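PDB 2QSD: uncharacterized conserved protein from Idiomarina loihiensis, which is of unknown function but belongs to the DUF1543 family and probably acts as a dimer of strand-rich subunits. Local coordinates for residues Glu83-Phe91 / His103-Pro113. Sequence-based numbering, arbitrary orientation.
Sequences EKRLYFVNF and HDFTVVVADSP
With chi1 at -75°, CG of Y87 stands opposite its own carbonyl carbon, and the ring runs alongside A110 toward the start of helix 113-122 at S112 and P113. F88 takes the other course, CG anti to the backbone N (chi1 171°), which carries its ring along the sheet to F105. The Y87 ring turns an edge to the carbonyl of A110, whose O lies near the ring plane, 3.3 Å from CE1; S112 O sits over one face, offset toward the rim. Y87 CD1 rests on A110 CB, its CE2 meets P113 CG at 3.9 Å, and its OH reaches P113 CD. The tyrosine thus spans the passage from strand 105-110 into helix 113-122, where S112 is the N-cap and A116 of that helix also touches the Y87 side chain.

On the opposite face, F88 CE1 approaches F105 CD2 to 3.4 Å, the two ring planes inclined at 54°, and V107 CG2 lies at the edge of the F88 ring. L86 continues this apolar row: its CD1 contacts V107 CG1 at 3.8 Å and also V109 CG2, while L159 of strand 155-161 touches both L86 and V109.

Paired amides and carbonyls of R85 with A110, Y87 with V108 and V89 with T106 join the backbones in an antiparallel ladder; the bond from V89 N to T106 O is nearly straight. Beyond it, F91 N reaches D104 O at 3.2 Å, extending the pairing past the strand ends. N90 OD1 bonds to E25 N of the second subunit, and I24 of that subunit packs on F88 and N90.

Strand 85-90 is the middle strand of a three-stranded antiparallel sheet completed by 145-148; helix 113-122 covers the Y87, V89, T106 and A110 face, giving an alpha+beta unit in which a helix packs on one face of an antiparallel sheet.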
loop_
_atom_site.group_PDB
_atom_site.type_symbol
_atom_site.label_atom_id
_atom_site.label_comp_id
_atom_site.label_asym_id
_atom_site.label_seq_id
_atom_site.Cartn_x
_atom_site.Cartn_y
_atom_site.Cartn_z
ATOM N N GLU A 83 -18.703 -7.627 26.707
ATOM C CA GLU A 83 -19.505 -8.374 25.732
ATOM C C GLU A 83 -19.338 -7.862 24.294
ATOM O O GLU A 83 -19.383 -8.651 23.346
ATOM C CB GLU A 83 -20.987 -8.458 26.141
ATOM C CG GLU A 83 -21.705 -7.125 26.362
ATOM C CD GLU A 83 -23.227 -7.260 26.383
ATOM O OE1 GLU A 83 -23.742 -8.344 26.732
ATOM O OE2 GLU A 83 -23.912 -6.271 26.049
ATOM N N LYS A 84 -19.139 -6.553 24.138
ATOM C CA LYS A 84 -18.912 -5.953 22.818
ATOM C C LYS A 84 -17.539 -5.295 22.721
ATOM O O LYS A 84 -17.017 -4.749 23.701
ATOM C CB LYS A 84 -20.028 -4.971 22.443
ATOM C CG LYS A 84 -21.372 -5.649 22.217
ATOM C CD LYS A 84 -22.337 -4.806 21.407
ATOM C CE LYS A 84 -23.599 -5.603 21.090
ATOM N NZ LYS A 84 -24.421 -4.986 20.014
ATOM N N ARG A 85 -16.955 -5.364 21.529
ATOM C CA ARG A 85 -15.590 -4.913 21.314
ATOM C C ARG A 85 -15.410 -4.126 20.027
ATOM O O ARG A 85 -16.227 -4.197 19.100
ATOM C CB ARG A 85 -14.619 -6.100 21.344
ATOM C CG ARG A 85 -14.087 -6.423 22.729
ATOM C CD ARG A 85 -13.519 -7.829 22.802
ATOM N NE ARG A 85 -14.573 -8.844 22.795
ATOM C CZ ARG A 85 -14.369 -10.151 22.948
ATOM N NH1 ARG A 85 -15.400 -10.986 22.926
ATOM N NH2 ARG A 85 -13.142 -10.628 23.122
ATOM N N LEU A 86 -14.318 -3.376 19.992
ATOM C CA LEU A 86 -13.926 -2.599 18.833
ATOM C C LEU A 86 -13.258 -3.506 17.796
ATOM O O LEU A 86 -12.299 -4.224 18.102
ATOM C CB LEU A 86 -12.961 -1.507 19.285
ATOM C CG LEU A 86 -12.908 -0.188 18.532
ATOM C CD1 LEU A 86 -14.256 0.509 18.566
ATOM C CD2 LEU A 86 -11.848 0.675 19.172
ATOM N N TYR A 87 -13.775 -3.482 16.574
ATOM C CA TYR A 87 -13.198 -4.264 15.499
ATOM C C TYR A 87 -12.831 -3.389 14.317
ATOM O O TYR A 87 -13.624 -2.560 13.868
ATOM C CB TYR A 87 -14.143 -5.375 15.044
ATOM C CG TYR A 87 -14.239 -6.551 15.992
ATOM C CD1 TYR A 87 -15.266 -6.628 16.935
ATOM C CD2 TYR A 87 -13.312 -7.596 15.940
ATOM C CE1 TYR A 87 -15.365 -7.708 17.810
ATOM C CE2 TYR A 87 -13.404 -8.683 16.813
ATOM C CZ TYR A 87 -14.435 -8.732 17.744
ATOM O OH TYR A 87 -14.538 -9.798 18.611
ATOM N N PHE A 88 -11.614 -3.597 13.825
ATOM C CA PHE A 88 -11.098 -2.940 12.637
ATOM C C PHE A 88 -11.187 -3.916 11.466
ATOM O O PHE A 88 -10.644 -5.016 11.540
ATOM C CB PHE A 88 -9.646 -2.540 12.892
ATOM C CG PHE A 88 -8.926 -2.041 11.679
ATOM C CD1 PHE A 88 -9.236 -0.796 11.136
ATOM C CD2 PHE A 88 -7.924 -2.808 11.089
ATOM C CE1 PHE A 88 -8.566 -0.322 10.026
ATOM C CE2 PHE A 88 -7.248 -2.343 9.972
ATOM C CZ PHE A 88 -7.572 -1.094 9.440
ATOM N N VAL A 89 -11.867 -3.514 10.395
ATOM C CA VAL A 89 -12.109 -4.405 9.260
ATOM C C VAL A 89 -11.469 -3.880 7.976
ATOM O O VAL A 89 -11.836 -2.813 7.474
ATOM C CB VAL A 89 -13.630 -4.661 9.027
ATOM C CG1 VAL A 89 -13.856 -5.523 7.788
ATOM C CG2 VAL A 89 -14.266 -5.325 10.244
ATOM N N ASN A 90 -10.518 -4.653 7.453
ATOM C CA ASN A 90 -9.813 -4.339 6.213
ATOM C C ASN A 90 -10.477 -5.017 5.013
ATOM O O ASN A 90 -10.578 -6.245 4.974
ATOM C CB ASN A 90 -8.342 -4.768 6.338
ATOM C CG ASN A 90 -7.543 -4.548 5.057
ATOM O OD1 ASN A 90 -6.818 -5.439 4.612
ATOM N ND2 ASN A 90 -7.670 -3.360 4.462
ATOM N N PHE A 91 -10.930 -4.213 4.050
ATOM C CA PHE A 91 -11.566 -4.724 2.827
ATOM C C PHE A 91 -10.537 -5.152 1.778
ATOM O O PHE A 91 -9.499 -4.504 1.609
ATOM C CB PHE A 91 -12.509 -3.682 2.205
ATOM C CG PHE A 91 -13.771 -3.429 2.995
ATOM C CD1 PHE A 91 -14.752 -4.412 3.113
ATOM C CD2 PHE A 91 -13.995 -2.189 3.589
ATOM C CE1 PHE A 91 -15.925 -4.170 3.834
ATOM C CE2 PHE A 91 -15.164 -1.935 4.309
ATOM C CZ PHE A 91 -16.129 -2.927 4.433
ATOM N N HIS A 103 -11.760 4.893 2.832
ATOM C CA HIS A 103 -12.775 4.161 2.072
ATOM C C HIS A 103 -12.509 2.654 2.058
ATOM O O HIS A 103 -13.447 1.852 2.035
ATOM C CB HIS A 103 -12.856 4.715 0.643
ATOM C CG HIS A 103 -14.061 4.260 -0.128
ATOM N ND1 HIS A 103 -13.983 3.798 -1.425
ATOM C CD2 HIS A 103 -15.372 4.203 0.212
ATOM C CE1 HIS A 103 -15.192 3.477 -1.850
ATOM N NE2 HIS A 103 -16.052 3.710 -0.876
ATOM N N ASP A 104 -11.231 2.280 2.094
ATOM C CA ASP A 104 -10.815 0.875 2.019
ATOM C C ASP A 104 -10.960 0.076 3.327
ATOM O O ASP A 104 -10.666 -1.123 3.357
ATOM C CB ASP A 104 -9.377 0.760 1.474
ATOM C CG ASP A 104 -8.358 1.527 2.313
ATOM O OD1 ASP A 104 -8.495 2.762 2.458
ATOM O OD2 ASP A 104 -7.402 0.893 2.813
ATOM N N PHE A 105 -11.403 0.737 4.398
ATOM C CA PHE A 105 -11.605 0.076 5.691
ATOM C C PHE A 105 -12.667 0.764 6.540
ATOM O O PHE A 105 -13.130 1.858 6.205
ATOM C CB PHE A 105 -10.286 -0.021 6.481
ATOM C CG PHE A 105 -9.725 1.306 6.911
ATOM C CD1 PHE A 105 -8.732 1.923 6.162
ATOM C CD2 PHE A 105 -10.177 1.935 8.072
ATOM C CE1 PHE A 105 -8.207 3.143 6.554
ATOM C CE2 PHE A 105 -9.662 3.151 8.467
ATOM C CZ PHE A 105 -8.670 3.753 7.712
ATOM N N THR A 106 -13.023 0.119 7.651
ATOM C CA THR A 106 -13.882 0.719 8.674
ATOM C C THR A 106 -13.576 0.184 10.078
ATOM O O THR A 106 -12.843 -0.795 10.240
ATOM C CB THR A 106 -15.391 0.543 8.355
ATOM O OG1 THR A 106 -16.168 1.374 9.228
ATOM C CG2 THR A 106 -15.825 -0.901 8.528
ATOM N N VAL A 107 -14.132 0.856 11.084
ATOM C CA VAL A 107 -14.119 0.377 12.458
ATOM C C VAL A 107 -15.570 0.222 12.902
ATOM O O VAL A 107 -16.388 1.115 12.679
ATOM C CB VAL A 107 -13.349 1.334 13.404
ATOM C CG1 VAL A 107 -13.360 0.811 14.839
ATOM C CG2 VAL A 107 -11.899 1.520 12.935
ATOM N N VAL A 108 -15.893 -0.926 13.491
ATOM C CA VAL A 108 -17.247 -1.217 13.977
ATOM C C VAL A 108 -17.221 -1.792 15.392
ATOM O O VAL A 108 -16.174 -2.232 15.877
ATOM C CB VAL A 108 -18.027 -2.218 13.057
ATOM C CG1 VAL A 108 -18.320 -1.619 11.679
ATOM C CG2 VAL A 108 -17.302 -3.568 12.945
ATOM N N VAL A 109 -18.382 -1.791 16.044
ATOM C CA VAL A 109 -18.538 -2.404 17.362
ATOM C C VAL A 109 -19.350 -3.692 17.227
ATOM O O VAL A 109 -20.474 -3.676 16.713
ATOM C CB VAL A 109 -19.200 -1.429 18.366
ATOM C CG1 VAL A 109 -19.528 -2.131 19.677
ATOM C CG2 VAL A 109 -18.291 -0.242 18.621
ATOM N N ALA A 110 -18.769 -4.804 17.666
ATOM C CA ALA A 110 -19.432 -6.108 17.571
ATOM C C ALA A 110 -19.026 -7.051 18.698
ATOM O O ALA A 110 -18.065 -6.782 19.426
ATOM C CB ALA A 110 -19.160 -6.744 16.222
ATOM N N ASP A 111 -19.766 -8.150 18.842
ATOM C CA ASP A 111 -19.473 -9.154 19.874
ATOM C C ASP A 111 -18.496 -10.230 19.391
ATOM O O ASP A 111 -17.689 -10.743 20.168
ATOM C CB ASP A 111 -20.759 -9.781 20.440
ATOM C CG ASP A 111 -21.742 -10.234 19.358
ATOM O OD1 ASP A 111 -22.884 -10.588 19.717
ATOM O OD2 ASP A 111 -21.393 -10.242 18.159
ATOM N N SER A 112 -18.570 -10.547 18.101
ATOM C CA SER A 112 -17.742 -11.583 17.493
ATOM C C SER A 112 -17.107 -11.063 16.203
ATOM O O SER A 112 -17.678 -10.178 15.561
ATOM C CB SER A 112 -18.600 -12.814 17.180
ATOM O OG SER A 112 -19.376 -12.607 16.010
ATOM N N PRO A 113 -15.928 -11.605 15.820
ATOM C CA PRO A 113 -15.314 -11.320 14.513
ATOM C C PRO A 113 -16.205 -11.628 13.307
ATOM O O PRO A 113 -16.072 -10.979 12.270
ATOM C CB PRO A 113 -14.084 -12.233 14.500
ATOM C CG PRO A 113 -13.748 -12.424 15.931
ATOM C CD PRO A 113 -15.069 -12.494 16.630
HETATM O O HOH W 1 -23.506 -4.892 16.791
#